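Local atomic coordinates of NADH oxidase (Thermus thermophilus, PDB entry 6RVB), a protein that reduces coenzyme A disulfide at the expense of NADH, using FAD as its redox cofactor. Residues G2-V7 with E29-E34; A15-K20 with R307-V312; A279-E284 with D300-H305. All coordinates share one frame; numbering follows the deposited sequence.

Contact 1: G2-V7 with E29-E34; sequences GKRMVV and EVVVYE. With FAD (flavin-adenine dinucleotide), chain E.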
# COMPACT_ATOMS: atom_id res chain seq x y z
N GLY A 2 -15.46 -40.68 -0.73
CA GLY A 2 -16.51 -39.95 -1.50
C GLY A 2 -17.84 -39.60 -0.76
O GLY A 2 -18.95 -39.77 -1.27
N LYS A 3 -17.72 -39.09 0.46
CA LYS A 3 -18.82 -38.86 1.36
C LYS A 3 -19.50 -37.48 1.08
O LYS A 3 -19.28 -36.82 0.05
CB LYS A 3 -18.23 -39.00 2.77
CG LYS A 3 -16.69 -38.79 2.78
CD LYS A 3 -16.05 -39.03 4.14
CE LYS A 3 -16.28 -40.47 4.65
NZ LYS A 3 -17.66 -40.82 5.06
N ARG A 4 -20.37 -37.07 2.00
CA ARG A 4 -21.33 -35.99 1.75
C ARG A 4 -21.09 -34.80 2.70
O ARG A 4 -21.06 -34.93 3.92
CB ARG A 4 -22.74 -36.55 1.87
CG ARG A 4 -23.81 -35.59 2.10
CD ARG A 4 -25.22 -36.08 1.80
NE ARG A 4 -25.56 -35.68 0.44
CZ ARG A 4 -26.60 -34.93 0.06
NH1 ARG A 4 -27.49 -34.44 0.91
NH2 ARG A 4 -26.78 -34.67 -1.23
N MET A 5 -20.87 -33.65 2.08
CA MET A 5 -20.59 -32.40 2.74
C MET A 5 -21.80 -31.53 2.57
O MET A 5 -22.25 -31.21 1.47
CB MET A 5 -19.45 -31.71 2.02
CG MET A 5 -19.02 -30.41 2.55
SD MET A 5 -17.67 -29.71 1.60
CE MET A 5 -17.45 -28.15 2.47
N VAL A 6 -22.34 -31.15 3.69
CA VAL A 6 -23.48 -30.25 3.67
C VAL A 6 -23.09 -28.94 4.31
O VAL A 6 -22.60 -28.88 5.44
CB VAL A 6 -24.64 -30.86 4.50
CG1 VAL A 6 -25.73 -29.84 4.85
CG2 VAL A 6 -25.19 -32.08 3.79
N VAL A 7 -23.28 -27.88 3.57
CA VAL A 7 -23.01 -26.53 4.02
C VAL A 7 -24.29 -25.75 4.39
O VAL A 7 -25.16 -25.54 3.54
CB VAL A 7 -22.35 -25.86 2.88
CG1 VAL A 7 -22.06 -24.45 3.23
CG2 VAL A 7 -21.14 -26.70 2.56
N GLU A 29 -19.68 -35.43 -2.26
CA GLU A 29 -20.95 -34.87 -2.68
C GLU A 29 -21.16 -33.58 -1.95
O GLU A 29 -21.20 -33.59 -0.74
CB GLU A 29 -22.10 -35.77 -2.28
CG GLU A 29 -22.05 -37.26 -2.59
CD GLU A 29 -23.39 -38.02 -2.28
OE1 GLU A 29 -23.67 -39.00 -3.00
OE2 GLU A 29 -24.17 -37.70 -1.34
N VAL A 30 -21.34 -32.47 -2.63
CA VAL A 30 -21.33 -31.18 -1.94
C VAL A 30 -22.64 -30.46 -2.12
O VAL A 30 -23.03 -30.09 -3.21
CB VAL A 30 -20.17 -30.22 -2.45
CG1 VAL A 30 -20.19 -28.91 -1.76
CG2 VAL A 30 -18.83 -30.83 -2.22
N VAL A 31 -23.32 -30.20 -1.05
CA VAL A 31 -24.57 -29.49 -1.18
C VAL A 31 -24.72 -28.29 -0.20
O VAL A 31 -24.45 -28.41 0.99
CB VAL A 31 -25.78 -30.46 -0.99
CG1 VAL A 31 -25.70 -31.22 0.32
CG2 VAL A 31 -27.02 -29.66 -0.91
N VAL A 32 -25.20 -27.17 -0.70
CA VAL A 32 -25.35 -25.95 0.09
C VAL A 32 -26.81 -25.61 0.34
O VAL A 32 -27.49 -25.36 -0.61
CB VAL A 32 -24.80 -24.80 -0.76
CG1 VAL A 32 -24.99 -23.48 -0.06
CG2 VAL A 32 -23.37 -25.01 -1.00
N TYR A 33 -27.30 -25.56 1.56
CA TYR A 33 -28.69 -25.06 1.82
C TYR A 33 -28.65 -23.60 2.32
O TYR A 33 -28.29 -23.33 3.46
CB TYR A 33 -29.43 -25.92 2.87
CG TYR A 33 -29.67 -27.30 2.47
CD1 TYR A 33 -30.41 -27.56 1.35
CD2 TYR A 33 -29.15 -28.37 3.16
CE1 TYR A 33 -30.64 -28.87 0.90
CE2 TYR A 33 -29.36 -29.71 2.72
CZ TYR A 33 -30.10 -29.93 1.59
OH TYR A 33 -30.34 -31.17 1.11
N GLU A 34 -29.07 -22.66 1.48
CA GLU A 34 -29.08 -21.23 1.77
C GLU A 34 -30.51 -20.74 2.01
O GLU A 34 -31.35 -20.87 1.15
CB GLU A 34 -28.35 -20.48 0.63
CG GLU A 34 -28.34 -18.94 0.56
CD GLU A 34 -28.21 -18.16 1.88
OE1 GLU A 34 -27.29 -18.42 2.68
OE2 GLU A 34 -29.02 -17.26 2.12
PA FAD E . -23.37 -14.00 5.78
O1A FAD E . -24.04 -13.20 7.02
O2A FAD E . -22.74 -13.27 4.58
O5B FAD E . -24.45 -15.10 5.15
C5B FAD E . -25.20 -16.06 5.97
C4B FAD E . -26.39 -16.63 5.22
O4B FAD E . -26.65 -17.90 5.80
C3B FAD E . -27.61 -15.72 5.29
O3B FAD E . -28.05 -15.25 3.97
C2B FAD E . -28.60 -16.65 5.86
O2B FAD E . -29.70 -16.41 4.99
C1B FAD E . -28.00 -18.09 5.77
N9A FAD E . -28.47 -18.88 6.95
C8A FAD E . -28.50 -18.46 8.26
N7A FAD E . -29.14 -19.35 9.08
C5A FAD E . -29.52 -20.38 8.29
C6A FAD E . -30.23 -21.66 8.55
N6A FAD E . -30.58 -21.94 9.84
N1A FAD E . -30.47 -22.47 7.48
C2A FAD E . -30.04 -22.11 6.21
N3A FAD E . -29.38 -20.96 5.85
C4A FAD E . -29.09 -20.08 6.87
N1 FAD E . -16.51 -7.02 4.81
C2 FAD E . -15.27 -6.59 4.42
O2 FAD E . -14.25 -7.32 4.59
N3 FAD E . -15.15 -5.38 3.84
C4 FAD E . -16.21 -4.54 3.55
O4 FAD E . -16.10 -3.39 2.98
C4X FAD E . -17.59 -4.99 3.91
N5 FAD E . -18.67 -4.18 3.62
C5X FAD E . -19.91 -4.63 3.99
C6 FAD E . -21.05 -3.83 3.74
C7 FAD E . -22.34 -4.27 4.09
C7M FAD E . -23.50 -3.38 3.79
C8 FAD E . -22.53 -5.62 4.75
C8M FAD E . -23.88 -6.15 5.16
C9 FAD E . -21.40 -6.41 5.04
C9A FAD E . -20.08 -6.00 4.69
N10 FAD E . -18.94 -6.86 4.96
C10 FAD E . -17.68 -6.34 4.58
C1' FAD E . -19.05 -8.15 5.67
C2' FAD E . -19.55 -9.31 4.86
O2' FAD E . -20.92 -9.14 4.54
C3' FAD E . -19.50 -10.57 5.67
O3' FAD E . -18.31 -10.60 6.46
C4' FAD E . -19.53 -11.70 4.63
O4' FAD E . -20.66 -11.70 3.69
C5' FAD E . -19.26 -13.08 5.26
O5' FAD E . -20.43 -13.72 5.75
P FAD E . -20.64 -15.31 5.96
O1P FAD E . -20.50 -16.04 4.64
O2P FAD E . -20.20 -15.97 7.28
O3P FAD E . -22.23 -15.15 6.23
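Parallel pairing of two neighbouring strands, 4-7 and 29-34, makes this contact inside the FAD-binding sheet, with Arg-4, Met-5, Val-6 and Val-7 set against Glu-29, Val-30, Val-31 and Val-32. The axes run 4.7 Å apart, and the backbone bonds zigzag between them. Met-5 takes part twice: its N reaches Glu-29 O at 2.8 Å and its O receives Val-31 N at 2.9 Å. Val-7 does the same two residues on, giving to Val-31 O and accepting from Tyr-33 N. The strands, connected through helix 13-24, form the beta-alpha-beta unit of a Rossmann-type domain; Met-5, Val-30 and Val-32 face that helix. On the other face, Arg-4 sends NE to Glu-29 OE2 (3.0 Å), 21° out of the guanidinium plane, in a salt bridge. Its chain bends at chi3 (-95°), which lays the guanidinium over Val-31, with CG1 3.6 Å above one face. NH1 has a second charged partner, Asp-104, which also bonds Tyr-33 OH. A methionine in place of Arg-4 would probably leave Glu-29 and Asp-104 without their positive mate. Further along, Val-6 CG2 packs on Val-31 CG1 at 3.6 Å, and Glu-34 lies at the adenosine ribose of FAD.

Contact 2: A15-K20 with R307-V312; sequences ASAAAK and RTAGSV. With COA (coenzyme A), chain G.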
# COMPACT_ATOMS: atom_id res chain seq x y z
N ALA A 15 -20.00 -20.47 0.74
CA ALA A 15 -19.74 -20.68 -0.65
C ALA A 15 -18.25 -21.05 -0.89
O ALA A 15 -17.96 -22.01 -1.62
CB ALA A 15 -20.20 -19.48 -1.51
N SER A 16 -17.31 -20.30 -0.30
CA SER A 16 -15.90 -20.68 -0.24
C SER A 16 -15.69 -22.15 0.09
O SER A 16 -15.01 -22.83 -0.64
CB SER A 16 -15.25 -20.02 0.92
OG SER A 16 -15.10 -18.68 0.66
N ALA A 17 -16.20 -22.59 1.23
CA ALA A 17 -16.00 -23.97 1.67
C ALA A 17 -16.52 -24.98 0.60
O ALA A 17 -15.82 -25.94 0.24
CB ALA A 17 -16.69 -24.23 3.03
N ALA A 18 -17.77 -24.77 0.13
CA ALA A 18 -18.33 -25.54 -0.97
C ALA A 18 -17.40 -25.53 -2.18
O ALA A 18 -17.10 -26.54 -2.72
CB ALA A 18 -19.66 -25.07 -1.34
N ALA A 19 -16.88 -24.42 -2.60
CA ALA A 19 -16.26 -24.49 -3.89
C ALA A 19 -14.92 -25.13 -3.81
O ALA A 19 -14.51 -25.80 -4.73
CB ALA A 19 -16.14 -23.12 -4.50
N LYS A 20 -14.21 -24.89 -2.72
CA LYS A 20 -12.84 -25.31 -2.58
C LYS A 20 -12.89 -26.80 -2.29
O LYS A 20 -12.13 -27.54 -2.86
CB LYS A 20 -12.19 -24.55 -1.43
CG LYS A 20 -10.80 -24.96 -1.03
CD LYS A 20 -9.89 -24.81 -2.24
CE LYS A 20 -8.47 -25.05 -1.85
NZ LYS A 20 -7.56 -24.89 -3.00
N ARG A 307 -12.34 -21.33 2.76
CA ARG A 307 -11.33 -22.06 2.01
C ARG A 307 -10.63 -23.12 2.86
O ARG A 307 -10.37 -24.21 2.37
CB ARG A 307 -10.32 -21.11 1.47
CG ARG A 307 -9.39 -21.76 0.55
CD ARG A 307 -8.63 -20.73 -0.20
NE ARG A 307 -7.26 -21.16 -0.54
CZ ARG A 307 -6.90 -21.47 -1.79
NH1 ARG A 307 -7.83 -21.37 -2.74
NH2 ARG A 307 -5.66 -21.83 -2.10
N THR A 308 -10.32 -22.80 4.11
CA THR A 308 -9.69 -23.77 5.01
C THR A 308 -10.54 -24.98 5.32
O THR A 308 -10.07 -26.11 5.22
CB THR A 308 -9.19 -23.08 6.28
OG1 THR A 308 -8.21 -22.11 5.89
CG2 THR A 308 -8.59 -24.09 7.30
N ALA A 309 -11.80 -24.76 5.72
CA ALA A 309 -12.70 -25.88 6.02
C ALA A 309 -12.80 -26.78 4.81
O ALA A 309 -12.59 -27.98 4.90
CB ALA A 309 -14.01 -25.42 6.39
N GLY A 310 -13.10 -26.19 3.67
CA GLY A 310 -13.13 -26.96 2.45
C GLY A 310 -11.91 -27.79 2.14
O GLY A 310 -12.05 -28.99 1.96
N SER A 311 -10.73 -27.17 2.03
CA SER A 311 -9.50 -27.89 1.95
C SER A 311 -9.44 -29.01 3.00
O SER A 311 -9.12 -30.13 2.66
CB SER A 311 -8.36 -26.96 2.19
OG SER A 311 -7.96 -26.43 0.97
N VAL A 312 -9.71 -28.73 4.28
CA VAL A 312 -9.43 -29.73 5.26
C VAL A 312 -10.28 -30.91 4.99
O VAL A 312 -9.80 -31.97 5.01
CB VAL A 312 -9.63 -29.25 6.66
CG1 VAL A 312 -9.85 -30.40 7.64
CG2 VAL A 312 -8.49 -28.44 7.07
N1A COA G . -4.97 -14.92 -11.44
C2A COA G . -4.57 -16.20 -11.19
N3A COA G . -5.27 -17.04 -10.35
C4A COA G . -6.40 -16.69 -9.67
C5A COA G . -6.89 -15.30 -9.87
C6A COA G . -6.11 -14.39 -10.80
N6A COA G . -6.56 -13.07 -10.99
N7A COA G . -8.00 -15.16 -9.11
C8A COA G . -8.17 -16.34 -8.48
N9A COA G . -7.23 -17.27 -8.80
C1B COA G . -7.21 -18.68 -8.26
C2B COA G . -7.05 -18.71 -6.74
O2B COA G . -5.64 -18.61 -6.49
C3B COA G . -7.64 -20.05 -6.29
O3B COA G . -6.61 -21.05 -6.30
P3B COA G . -6.75 -22.62 -5.93
O7A COA G . -5.36 -22.91 -5.37
O8A COA G . -7.92 -22.76 -4.99
O9A COA G . -7.02 -23.26 -7.26
C4B COA G . -8.64 -20.37 -7.38
O4B COA G . -8.37 -19.49 -8.50
C5B COA G . -10.08 -20.22 -6.88
O5B COA G . -10.49 -18.85 -7.00
P1A COA G . -12.01 -18.42 -7.35
O1A COA G . -11.97 -16.93 -7.47
O2A COA G . -12.52 -19.32 -8.50
O3A COA G . -12.72 -18.74 -5.92
P2A COA G . -13.61 -19.99 -5.43
O4A COA G . -13.06 -20.59 -4.13
O5A COA G . -14.02 -20.93 -6.57
O6A COA G . -14.88 -19.01 -5.09
CBP COA G . -16.77 -18.09 -4.06
CCP COA G . -15.71 -19.15 -3.92
CDP COA G . -16.48 -17.34 -5.35
CEP COA G . -18.11 -18.78 -4.23
CAP COA G . -16.63 -17.24 -2.75
OAP COA G . -15.33 -16.61 -2.69
C9P COA G . -17.68 -16.16 -2.61
O9P COA G . -18.83 -16.49 -2.36
N8P COA G . -17.36 -14.87 -2.78
C7P COA G . -18.48 -13.95 -2.96
C6P COA G . -18.95 -13.48 -1.59
C5P COA G . -17.71 -12.77 -1.07
O5P COA G . -16.79 -13.37 -0.53
N4P COA G . -17.59 -11.47 -1.19
C3P COA G . -16.89 -10.88 -0.04
C2P COA G . -17.66 -11.03 1.28
S1P COA G . -18.54 -9.45 1.71
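Lys-20 leaves its helix with CG anti to the backbone N (chi1 173°), kinks once at chi2 (59°) and then runs straight, while Arg-307 starts out the same way and bends only at chi3. The two chains cross at a slant, CG near CG, and end at the 3'-phosphate of coenzyme A. There O8A is gripped twice, by Lys-20 NZ at 2.9 Å and by Arg-307 NH1 at 2.6 Å, with a weak third bond from NH2 to O7A. The lysine nitrogen sits 3.3 Å above one face of the guanidinium, and the phosphate lies at its edge. Glu-24 forms a salt bridge with Lys-20 NZ, so the ammonium is shared between acid and phosphate. Behind this pair, helix 13-24, the first helix of the FAD-binding beta-alpha-beta unit, packs on helix 299-313, their axes 7.0 Å apart and crossing at -31°. Such closeness depends on Gly-310, whose CA comes to 3.6 Å from Ala-17 O; a CB there would run into that carbonyl. Small residues line the rest of the seam: Ser-16 CB sits 3.7 Å from Arg-307 N, and Ala-17 CB faces Ala-309 CB. Trp-432 of the second subunit packs against Arg-307.

Contact 3: A279-E284 with D300-H305; sequences AGDVAE and DVANKH. With FAD (flavin-adenine dinucleotide), chain E.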
# COMPACT_ATOMS: atom_id res chain seq x y z
N ALA A 279 -17.46 -21.68 9.58
CA ALA A 279 -16.80 -20.64 8.75
C ALA A 279 -17.55 -19.30 8.59
O ALA A 279 -18.78 -19.28 8.43
CB ALA A 279 -16.50 -21.24 7.39
N GLY A 280 -16.84 -18.17 8.63
CA GLY A 280 -17.47 -16.89 8.33
C GLY A 280 -17.94 -16.06 9.51
O GLY A 280 -17.30 -16.04 10.58
N ASP A 281 -19.05 -15.36 9.38
CA ASP A 281 -19.32 -14.39 10.42
C ASP A 281 -19.87 -15.01 11.69
O ASP A 281 -20.07 -14.33 12.64
CB ASP A 281 -20.26 -13.28 9.98
CG ASP A 281 -19.65 -12.34 8.98
OD1 ASP A 281 -18.40 -12.42 8.75
OD2 ASP A 281 -20.44 -11.51 8.43
N VAL A 282 -20.12 -16.31 11.71
CA VAL A 282 -20.63 -16.98 12.86
C VAL A 282 -19.46 -17.54 13.66
O VAL A 282 -19.65 -18.11 14.71
CB VAL A 282 -21.45 -18.17 12.37
CG1 VAL A 282 -20.61 -19.11 11.63
CG2 VAL A 282 -22.04 -18.91 13.45
N ALA A 283 -18.22 -17.37 13.19
CA ALA A 283 -17.08 -18.05 13.83
C ALA A 283 -15.98 -17.16 14.41
O ALA A 283 -15.63 -16.16 13.82
CB ALA A 283 -16.50 -18.94 12.89
N GLU A 284 -15.46 -17.53 15.56
CA GLU A 284 -14.38 -16.78 16.19
C GLU A 284 -13.10 -17.02 15.41
O GLU A 284 -12.96 -18.00 14.71
CB GLU A 284 -14.09 -17.29 17.59
CG GLU A 284 -15.17 -17.20 18.59
CD GLU A 284 -14.73 -17.69 19.98
OE1 GLU A 284 -15.21 -17.06 20.97
OE2 GLU A 284 -13.93 -18.71 20.07
N ASP A 300 -13.08 -10.94 3.89
CA ASP A 300 -11.85 -11.64 3.58
C ASP A 300 -11.57 -12.74 4.63
O ASP A 300 -11.14 -13.80 4.31
CB ASP A 300 -10.71 -10.66 3.43
CG ASP A 300 -10.32 -10.03 4.75
OD1 ASP A 300 -11.22 -9.38 5.38
OD2 ASP A 300 -9.09 -10.19 5.12
N VAL A 301 -11.86 -12.51 5.91
CA VAL A 301 -11.70 -13.56 6.90
C VAL A 301 -12.76 -14.60 6.70
O VAL A 301 -12.49 -15.74 6.94
CB VAL A 301 -11.49 -13.12 8.43
CG1 VAL A 301 -11.86 -11.78 8.67
CG2 VAL A 301 -12.26 -13.97 9.33
N ALA A 302 -13.93 -14.26 6.16
CA ALA A 302 -14.89 -15.33 5.89
C ALA A 302 -14.44 -16.19 4.75
O ALA A 302 -14.53 -17.37 4.87
CB ALA A 302 -16.28 -14.83 5.70
N ASN A 303 -13.90 -15.66 3.67
CA ASN A 303 -13.33 -16.55 2.66
C ASN A 303 -12.13 -17.44 3.15
O ASN A 303 -11.95 -18.60 2.74
CB ASN A 303 -12.87 -15.79 1.45
CG ASN A 303 -13.95 -15.40 0.57
OD1 ASN A 303 -14.14 -16.01 -0.44
ND2 ASN A 303 -14.61 -14.32 0.90
N LYS A 304 -11.31 -16.90 4.03
CA LYS A 304 -10.23 -17.68 4.57
C LYS A 304 -10.75 -18.83 5.44
O LYS A 304 -10.21 -19.94 5.39
CB LYS A 304 -9.24 -16.80 5.33
CG LYS A 304 -8.50 -15.87 4.43
CD LYS A 304 -7.75 -14.84 5.23
CE LYS A 304 -6.86 -13.93 4.37
NZ LYS A 304 -6.52 -12.75 5.15
N HIS A 305 -11.79 -18.58 6.24
CA HIS A 305 -12.32 -19.64 7.03
C HIS A 305 -12.79 -20.69 6.06
O HIS A 305 -12.39 -21.87 6.18
CB HIS A 305 -13.48 -19.20 7.81
CG HIS A 305 -13.16 -18.38 8.97
ND1 HIS A 305 -14.13 -17.85 9.79
CD2 HIS A 305 -11.99 -17.98 9.48
CE1 HIS A 305 -13.56 -17.16 10.74
NE2 HIS A 305 -12.25 -17.21 10.58
PA FAD E . -23.37 -14.00 5.78
O1A FAD E . -24.04 -13.20 7.02
O2A FAD E . -22.74 -13.27 4.58
O5B FAD E . -24.45 -15.10 5.15
C5B FAD E . -25.20 -16.06 5.97
C4B FAD E . -26.39 -16.63 5.22
O4B FAD E . -26.65 -17.90 5.80
C3B FAD E . -27.61 -15.72 5.29
O3B FAD E . -28.05 -15.25 3.97
C2B FAD E . -28.60 -16.65 5.86
O2B FAD E . -29.70 -16.41 4.99
C1B FAD E . -28.00 -18.09 5.77
N9A FAD E . -28.47 -18.88 6.95
C8A FAD E . -28.50 -18.46 8.26
N7A FAD E . -29.14 -19.35 9.08
C5A FAD E . -29.52 -20.38 8.29
C6A FAD E . -30.23 -21.66 8.55
N6A FAD E . -30.58 -21.94 9.84
N1A FAD E . -30.47 -22.47 7.48
C2A FAD E . -30.04 -22.11 6.21
N3A FAD E . -29.38 -20.96 5.85
C4A FAD E . -29.09 -20.08 6.87
N1 FAD E . -16.51 -7.02 4.81
C2 FAD E . -15.27 -6.59 4.42
O2 FAD E . -14.25 -7.32 4.59
N3 FAD E . -15.15 -5.38 3.84
C4 FAD E . -16.21 -4.54 3.55
O4 FAD E . -16.10 -3.39 2.98
C4X FAD E . -17.59 -4.99 3.91
N5 FAD E . -18.67 -4.18 3.62
C5X FAD E . -19.91 -4.63 3.99
C6 FAD E . -21.05 -3.83 3.74
C7 FAD E . -22.34 -4.27 4.09
C7M FAD E . -23.50 -3.38 3.79
C8 FAD E . -22.53 -5.62 4.75
C8M FAD E . -23.88 -6.15 5.16
C9 FAD E . -21.40 -6.41 5.04
C9A FAD E . -20.08 -6.00 4.69
N10 FAD E . -18.94 -6.86 4.96
C10 FAD E . -17.68 -6.34 4.58
C1' FAD E . -19.05 -8.15 5.67
C2' FAD E . -19.55 -9.31 4.86
O2' FAD E . -20.92 -9.14 4.54
C3' FAD E . -19.50 -10.57 5.67
O3' FAD E . -18.31 -10.60 6.46
C4' FAD E . -19.53 -11.70 4.63
O4' FAD E . -20.66 -11.70 3.69
C5' FAD E . -19.26 -13.08 5.26
O5' FAD E . -20.43 -13.72 5.75
P FAD E . -20.64 -15.31 5.96
O1P FAD E . -20.50 -16.04 4.64
O2P FAD E . -20.20 -15.97 7.28
O3P FAD E . -22.23 -15.15 6.23
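The Gly-Asp turn that follows strand 276-278 in the FAD domain lies here against the N-terminal half of helix 299-313, joined through Gly-280 and His-305. Gly-280 N donates to His-305 ND1 at 3.0 Å, a fairly straight bond (161° at the hydrogen) lying 10° out of the imidazole plane. Since ND1 is the acceptor, it should carry no proton in this state. The other ring nitrogen, NE2, pairs with Ser-285 OG, so the imidazole is held at two points of its rim and cannot easily turn. With CG set anti to the carbonyl carbon (chi1 -76°), the ring swings out from the helix toward the turn and lies under Val-301 O, which stands 3.3 Å above one face. Phe-320 meets the ring edge-to-face. Ala-279 CB closes against His-305 CB at 3.7 Å, and Ala-302 CB touches both Gly-280 CA, at 3.5 Å, and FAD C5'.

Residues 280 to 283 form a type I turn, closed by Ala-283 N to Gly-280 O. Gly-280 has a positive phi, and a CB on it would strike FAD O2P. The next residue serves the cofactor directly. Asp-281 N donates to O2P, though the modelled length is too short to be trusted, and OD1 accepts from the ribityl O3' at 2.9 Å. Its OD2 forms a salt bridge with Arg-134, a residue of the NAD site. On another side of the helix, Asn-303 OD1 bonds the coenzyme A hydroxyl OAP. A backbone N and a carboxylate from one Gly-Asp pair, reaching the pyrophosphate and the ribityl chain, are the hallmark of the second FAD-binding sequence motif of the pyridine nucleotide-disulfide oxidoreductases.

All three contacts are largely buried, but contact 1 lies farthest from the chain's centre and opens to the surface at Glu-29. It is sheet: regular backbone bonding, with a charged pair added at one end. Contact 2 packs two helices with no such bonding and turns its two charged ends mainly to the coenzyme A phosphate. Contact 3, the most central, turns on a backbone-to-imidazole bond beside the FAD pyrophosphate. Helix 13-24 ties contacts 1 and 2, with Met-5 CE against Ala-17 O and Val-32 CG2 against Ala-18 CB. Helix 299-313 serves contacts 2 and 3, where Ser-16 and Asn-303 meet. Contacts 1 and 3 do not touch but meet FAD at different points.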